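Local coordinates for protein intracellular serine protease (Bacillus licheniformis, PDB 4ZOQ) that probably cleaves peptide bonds as a subtilisin-like serine endopeptidase, a protease associated with lanthipeptides, at residues Asp255-Asp260 / Gly268-Tyr273. Sequence-based numbering, arbitrary orientation.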
# COMPACT_ATOMS: atom_id res chain seq x y z
N ASP B 255 -4.12 22.08 7.32
CA ASP B 255 -3.69 22.30 8.71
C ASP B 255 -3.32 20.97 9.36
O ASP B 255 -4.04 19.99 9.20
CB ASP B 255 -4.80 22.95 9.55
CG ASP B 255 -5.04 24.42 9.20
OD1 ASP B 255 -4.12 25.14 8.73
OD2 ASP B 255 -6.18 24.85 9.46
N ASN B 256 -2.18 20.91 10.04
CA ASN B 256 -1.86 19.69 10.77
C ASN B 256 -2.45 19.78 12.18
O ASN B 256 -3.18 20.72 12.47
CB ASN B 256 -0.35 19.43 10.79
CG ASN B 256 0.44 20.55 11.41
OD1 ASN B 256 -0.10 21.38 12.16
ND2 ASN B 256 1.73 20.62 11.06
N THR B 257 -2.15 18.80 13.03
CA THR B 257 -2.87 18.63 14.29
C THR B 257 -2.36 19.52 15.41
O THR B 257 -1.26 20.04 15.33
CB THR B 257 -2.78 17.18 14.80
OG1 THR B 257 -1.52 16.98 15.47
CG2 THR B 257 -2.96 16.20 13.63
N ALA B 258 -3.16 19.64 16.47
CA ALA B 258 -2.77 20.41 17.67
C ALA B 258 -1.45 19.91 18.29
O ALA B 258 -0.66 20.69 18.80
CB ALA B 258 -3.89 20.38 18.69
N LEU B 259 -1.23 18.60 18.27
CA LEU B 259 0.02 18.02 18.77
C LEU B 259 1.19 18.50 17.94
O LEU B 259 2.25 18.85 18.48
CB LEU B 259 -0.05 16.50 18.70
CG LEU B 259 1.20 15.72 19.09
CD1 LEU B 259 1.50 15.93 20.57
CD2 LEU B 259 1.01 14.24 18.75
N ASP B 260 1.00 18.54 16.62
CA ASP B 260 2.05 19.03 15.75
C ASP B 260 2.36 20.50 16.07
O ASP B 260 3.53 20.87 16.23
CB ASP B 260 1.65 18.91 14.26
CG ASP B 260 1.47 17.46 13.80
OD1 ASP B 260 2.18 16.57 14.30
OD2 ASP B 260 0.62 17.21 12.92
N GLY B 268 2.95 20.67 6.26
CA GLY B 268 3.71 19.86 5.34
C GLY B 268 4.22 18.61 6.03
O GLY B 268 4.76 17.72 5.37
N TYR B 269 4.12 18.58 7.36
CA TYR B 269 4.51 17.42 8.15
C TYR B 269 3.51 17.18 9.26
O TYR B 269 2.84 18.11 9.71
CB TYR B 269 5.92 17.57 8.74
CG TYR B 269 6.94 17.91 7.69
CD1 TYR B 269 7.44 16.93 6.83
CD2 TYR B 269 7.40 19.22 7.54
CE1 TYR B 269 8.36 17.25 5.84
CE2 TYR B 269 8.34 19.54 6.56
CZ TYR B 269 8.81 18.55 5.71
OH TYR B 269 9.74 18.86 4.75
N SER B 270 3.40 15.91 9.68
CA SER B 270 2.53 15.54 10.80
C SER B 270 3.03 14.28 11.51
O SER B 270 3.58 13.35 10.90
CB SER B 270 1.08 15.35 10.36
OG SER B 270 0.21 15.11 11.47
N LEU B 271 2.82 14.26 12.81
CA LEU B 271 3.19 13.14 13.63
C LEU B 271 2.06 12.13 13.56
O LEU B 271 0.88 12.47 13.75
CB LEU B 271 3.43 13.63 15.05
CG LEU B 271 4.71 13.20 15.76
CD1 LEU B 271 5.93 13.39 14.85
CD2 LEU B 271 4.81 14.07 16.98
N SER B 272 2.40 10.88 13.31
CA SER B 272 1.38 9.86 13.11
C SER B 272 1.92 8.46 13.42
O SER B 272 3.02 8.32 13.96
CB SER B 272 0.89 9.95 11.65
OG SER B 272 -0.27 9.17 11.41
N TYR B 273 1.14 7.44 13.06
CA TYR B 273 1.51 6.04 13.27
C TYR B 273 0.64 5.13 12.40
O TYR B 273 -0.42 5.54 11.95
CB TYR B 273 1.41 5.68 14.76
CG TYR B 273 -0.02 5.53 15.27
CD1 TYR B 273 -0.75 4.37 15.04
CD2 TYR B 273 -0.63 6.57 15.98
CE1 TYR B 273 -2.07 4.23 15.50
CE2 TYR B 273 -1.95 6.44 16.46
CZ TYR B 273 -2.66 5.27 16.21
OH TYR B 273 -3.95 5.14 16.69
O HOH W 1 0.32 14.96 15.25
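Asp260 spreads its carboxylate against Ser270 and Leu271, tying a capping box at the start of helix 258-262 to strand 269-272, one of the two strands of a small antiparallel sheet in the subtilase domain, paired with strand 246-249. Each oxygen has its own task. OD1 takes the backbone N-H of Leu271 (N to OD1 2.8 Å) on its syn side, 24° out of the carboxylate plane. OD2 receives the Ser270 hydroxyl through its syn lone pair, OG to OD2 2.6 Å; chi1 of -175° sets OG anti to the backbone N, which brings it to OD2.

The same OD2 accepts the backbone N-H of Thr257 on its anti side, 33° out of the carboxylate plane, N to OD2 3.2 Å, while Thr257 OG1 takes the N-H of Asp260 in return. The box therefore holds the carboxylate in position for the strand, with two protein donors gripping OD2.

Beside it, Asn256 ND2 donates a hydrogen bond to Tyr269 O, 3.1 Å away, nearly in line with the carbonyl; ND2 is also bonded to Ile265 O, so two backbone carbonyls fix the amide. Apolar contact is slight: Leu259 and Leu271 cross at about a right angle, their CD2 methyls meeting at 4.2 Å, and Leu245 touches both. On the far side of the strand, Thr248 pairs with Ser270 through the backbone.

Finally, a water accepts from Thr257 OG1 and donates to Leu271 O and to Asp260 OD1, with 2.6 Å between the water oxygen and OD1.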